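Local atomic coordinates of hellethionin-D (Helleborus purpurascens, PDB entry 3SZS), a protein that is toxic to animal cells, seemingly by acting at the cell membrane, and belongs to the plant thionins, although its precise function is not known. Residues 1-13 / 26-40. Residues are numbered along the deposited sequence; the frame is centred on the assembly and turned at random.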
# COMPACT_ATOMS: atom_id res chain seq x y z
N LYS A 1 1.63 -7.63 -0.51
CA LYS A 1 2.92 -7.48 -1.25
C LYS A 1 3.04 -6.04 -1.74
O LYS A 1 3.25 -5.77 -2.93
CB LYS A 1 2.95 -8.45 -2.42
CG LYS A 1 2.67 -9.90 -2.04
CD LYS A 1 3.16 -10.87 -3.13
CE LYS A 1 3.12 -12.32 -2.67
NZ LYS A 1 3.82 -12.53 -1.37
N SER A 2 2.90 -5.12 -0.78
CA SER A 2 2.54 -3.73 -1.07
C SER A 2 3.71 -2.86 -1.52
O SER A 2 4.86 -3.10 -1.15
CB SER A 2 1.89 -3.11 0.17
OG SER A 2 2.70 -3.27 1.32
N CYS A 3 3.38 -1.83 -2.29
CA CYS A 3 4.35 -0.87 -2.82
C CYS A 3 3.72 0.52 -2.88
O CYS A 3 2.71 0.70 -3.56
CB CYS A 3 4.78 -1.29 -4.21
SG CYS A 3 5.71 -2.82 -4.24
N CYS A 4 4.31 1.49 -2.18
CA CYS A 4 3.77 2.86 -2.12
C CYS A 4 4.75 3.90 -2.66
O CYS A 4 5.97 3.69 -2.65
CB CYS A 4 3.38 3.23 -0.69
SG CYS A 4 2.07 2.21 0.02
N ARG A 5 4.21 5.04 -3.08
CA ARG A 5 4.98 6.07 -3.78
C ARG A 5 5.87 6.92 -2.85
O ARG A 5 6.89 7.44 -3.29
CB ARG A 5 4.03 6.95 -4.61
CG ARG A 5 3.17 7.88 -3.78
CD ARG A 5 1.73 8.04 -4.29
NE ARG A 5 0.90 8.66 -3.26
CZ ARG A 5 0.97 9.95 -2.91
NH1 ARG A 5 1.81 10.79 -3.50
NH2 ARG A 5 0.17 10.41 -1.95
N ASN A 6 5.48 7.07 -1.58
CA ASN A 6 6.27 7.78 -0.58
C ASN A 6 5.89 7.36 0.84
O ASN A 6 4.97 6.56 1.03
CB ASN A 6 6.14 9.31 -0.76
CG ASN A 6 4.70 9.80 -0.65
OD1 ASN A 6 4.04 9.60 0.38
ND2 ASN A 6 4.22 10.46 -1.69
N THR A 7 6.59 7.90 1.83
CA THR A 7 6.40 7.50 3.23
C THR A 7 5.06 7.93 3.83
O THR A 7 4.50 7.22 4.66
CB THR A 7 7.56 8.00 4.11
OG1 THR A 7 7.85 9.36 3.79
CG2 THR A 7 8.80 7.16 3.87
N LEU A 8 4.54 9.09 3.42
CA LEU A 8 3.19 9.52 3.81
C LEU A 8 2.16 8.50 3.31
O LEU A 8 1.25 8.10 4.06
CB LEU A 8 2.86 10.92 3.27
CG LEU A 8 3.42 12.14 4.02
CD1 LEU A 8 3.41 13.39 3.14
CD2 LEU A 8 2.64 12.37 5.32
N ALA A 9 2.32 8.05 2.07
CA ALA A 9 1.45 7.00 1.50
C ALA A 9 1.69 5.62 2.14
O ALA A 9 0.77 4.81 2.23
CB ALA A 9 1.63 6.92 -0.01
N ARG A 10 2.93 5.34 2.55
CA ARG A 10 3.26 4.09 3.25
C ARG A 10 2.56 3.98 4.61
O ARG A 10 2.01 2.94 4.93
CB ARG A 10 4.79 3.96 3.43
CG ARG A 10 5.26 2.90 4.46
CD ARG A 10 4.65 1.51 4.24
NE ARG A 10 4.97 0.96 2.93
CZ ARG A 10 4.33 -0.05 2.34
NH1 ARG A 10 3.29 -0.65 2.92
NH2 ARG A 10 4.73 -0.46 1.14
N ASN A 11 2.60 5.05 5.39
CA ASN A 11 1.90 5.08 6.67
C ASN A 11 0.41 5.00 6.47
O ASN A 11 -0.29 4.32 7.22
CB ASN A 11 2.24 6.34 7.45
CG ASN A 11 3.58 6.24 8.11
OD1 ASN A 11 3.69 5.69 9.20
ND2 ASN A 11 4.61 6.77 7.46
N CYS A 12 -0.06 5.69 5.44
CA CYS A 12 -1.45 5.58 5.04
C CYS A 12 -1.81 4.09 4.89
O CYS A 12 -2.77 3.63 5.49
CB CYS A 12 -1.70 6.38 3.75
SG CYS A 12 -3.41 6.32 3.13
N TYR A 13 -1.00 3.35 4.13
CA TYR A 13 -1.29 1.95 3.81
C TYR A 13 -1.31 1.05 5.03
O TYR A 13 -2.25 0.27 5.22
CB TYR A 13 -0.29 1.38 2.79
CG TYR A 13 -0.60 -0.05 2.40
CD1 TYR A 13 -1.42 -0.33 1.31
CD2 TYR A 13 -0.09 -1.13 3.14
CE1 TYR A 13 -1.73 -1.65 0.95
CE2 TYR A 13 -0.40 -2.46 2.78
CZ TYR A 13 -1.23 -2.71 1.69
OH TYR A 13 -1.55 -4.01 1.32
N CYS A 26 -6.89 -0.40 0.41
CA CYS A 26 -5.76 0.37 0.92
C CYS A 26 -4.88 0.89 -0.22
O CYS A 26 -4.30 1.99 -0.13
CB CYS A 26 -4.98 -0.46 1.94
SG CYS A 26 -6.00 -0.81 3.41
N GLY A 27 -4.80 0.13 -1.31
CA GLY A 27 -4.09 0.59 -2.48
C GLY A 27 -4.76 1.80 -3.09
O GLY A 27 -4.10 2.73 -3.54
N ILE A 28 -6.09 1.78 -3.12
CA ILE A 28 -6.89 2.85 -3.69
C ILE A 28 -6.81 4.10 -2.84
O ILE A 28 -6.56 5.20 -3.35
CB ILE A 28 -8.38 2.46 -3.90
CG1 ILE A 28 -8.51 1.48 -5.06
CG2 ILE A 28 -9.27 3.71 -4.19
CD1 ILE A 28 -9.90 0.81 -5.13
N LEU A 29 -7.02 3.93 -1.53
CA LEU A 29 -7.08 5.08 -0.62
C LEU A 29 -5.72 5.75 -0.45
O LEU A 29 -5.64 6.98 -0.32
CB LEU A 29 -7.66 4.66 0.75
CG LEU A 29 -9.09 4.12 0.67
CD1 LEU A 29 -9.61 3.69 2.04
CD2 LEU A 29 -10.04 5.13 0.05
N CYS A 30 -4.65 4.96 -0.46
CA CYS A 30 -3.31 5.47 -0.18
C CYS A 30 -2.42 5.64 -1.41
O CYS A 30 -1.22 5.92 -1.28
CB CYS A 30 -2.64 4.55 0.85
SG CYS A 30 -3.60 4.42 2.38
N ASP A 31 -3.01 5.52 -2.60
CA ASP A 31 -2.25 5.53 -3.84
C ASP A 31 -1.08 4.51 -3.75
O ASP A 31 0.09 4.88 -3.84
CB ASP A 31 -1.74 6.96 -4.16
CG ASP A 31 -2.81 7.87 -4.81
OD1 ASP A 31 -3.91 7.40 -5.16
OD2 ASP A 31 -2.52 9.07 -5.01
N CYS A 32 -1.40 3.24 -3.50
CA CYS A 32 -0.38 2.16 -3.51
C CYS A 32 -0.80 1.00 -4.41
O CYS A 32 -1.96 0.93 -4.84
CB CYS A 32 -0.10 1.63 -2.10
SG CYS A 32 0.36 2.89 -0.88
N ILE A 33 0.15 0.10 -4.68
CA ILE A 33 -0.06 -1.03 -5.59
C ILE A 33 0.47 -2.34 -4.99
O ILE A 33 1.20 -2.33 -4.01
CB ILE A 33 0.61 -0.78 -6.97
CG1 ILE A 33 2.14 -0.59 -6.84
CG2 ILE A 33 -0.02 0.43 -7.65
CD1 ILE A 33 2.86 -0.37 -8.17
N HIS A 34 0.09 -3.45 -5.61
CA HIS A 34 0.50 -4.78 -5.16
C HIS A 34 1.12 -5.57 -6.28
O HIS A 34 0.53 -5.69 -7.36
CB HIS A 34 -0.68 -5.55 -4.58
CG HIS A 34 -1.18 -4.99 -3.30
ND1 HIS A 34 -2.19 -4.06 -3.24
CD2 HIS A 34 -0.77 -5.19 -2.02
CE1 HIS A 34 -2.39 -3.71 -1.98
NE2 HIS A 34 -1.54 -4.39 -1.22
N VAL A 35 2.30 -6.13 -6.00
CA VAL A 35 3.10 -6.89 -6.96
C VAL A 35 3.38 -8.30 -6.45
O VAL A 35 3.39 -8.52 -5.24
CB VAL A 35 4.46 -6.19 -7.23
CG1 VAL A 35 4.25 -4.81 -7.81
CG2 VAL A 35 5.28 -6.10 -5.94
N THR A 36 3.60 -9.24 -7.36
CA THR A 36 3.95 -10.63 -7.00
C THR A 36 5.47 -10.88 -7.08
O THR A 36 5.91 -12.03 -7.18
CB THR A 36 3.21 -11.64 -7.90
OG1 THR A 36 3.62 -11.46 -9.26
CG2 THR A 36 1.70 -11.45 -7.80
N THR A 37 6.25 -9.80 -7.03
CA THR A 37 7.71 -9.86 -7.09
C THR A 37 8.29 -9.33 -5.78
O THR A 37 7.55 -8.86 -4.91
CB THR A 37 8.24 -9.02 -8.26
OG1 THR A 37 7.71 -7.69 -8.17
CG2 THR A 37 7.80 -9.63 -9.59
N THR A 38 9.61 -9.40 -5.64
CA THR A 38 10.28 -9.05 -4.38
C THR A 38 10.63 -7.56 -4.21
O THR A 38 11.08 -7.16 -3.13
CB THR A 38 11.55 -9.91 -4.17
OG1 THR A 38 12.48 -9.66 -5.23
CG2 THR A 38 11.19 -11.39 -4.16
N THR A 39 10.43 -6.75 -5.25
CA THR A 39 10.73 -5.30 -5.20
C THR A 39 9.72 -4.43 -5.98
O THR A 39 8.96 -4.94 -6.81
CB THR A 39 12.15 -5.01 -5.74
OG1 THR A 39 12.32 -5.66 -7.01
CG2 THR A 39 13.21 -5.51 -4.77
N CYS A 40 9.75 -3.12 -5.71
CA CYS A 40 8.80 -2.15 -6.30
C CYS A 40 9.47 -1.23 -7.35
O CYS A 40 10.70 -1.11 -7.38
CB CYS A 40 8.18 -1.29 -5.18
SG CYS A 40 7.57 -2.19 -3.71
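The ring of Tyr-13 is the largest bump of helix 7-13 to enter this contact, set in a hollow lined by Cys-26, Cys-32, His-34 and Ser-2. Its CG stands anti to the backbone N (chi1 -178°), which swings the ring off the helix toward Ser-2 and His-34. Ser-2 CB presses on one face near the rim, 3.4 Å above the plane, while Cys-26 CB comes within 3.6 Å of Tyr-13 CE1. At the far end Tyr-13 OH and His-34 NE2 share a 2.6 Å hydrogen bond, in the imidazole plane; neither ring lies over the other, planes 55° apart. Ser-2, Cys-4, Cys-32 and His-34 share the sheet face turned to this ring. Between the strands Cys-3 and Ile-33 form an antiparallel hydrogen-bonded pair, with Ile-33 N 2.9 Å from Cys-3 O. Two short strands beside a helix pair, stapled by disulfides, make the compact thionin fold: Cys-4 is joined to Cys-32, and Cys-12 to Cys-30, tying strand to strand and helix to helix end. Ala-9 CB fits against Cys-30 O (3.3 Å). On the face carrying Cys-3 and Ile-33, Val-35 CG2, from just beyond the strand, packs 3.7 Å from Cys-3 SG, whose disulfide to Cys-40 draws in the C-terminal loop. Arg-5 NE lies 3.9 Å from Asp-31 OD2, a long salt bridge of charge alone, no N-H aimed at the off-plane oxygen.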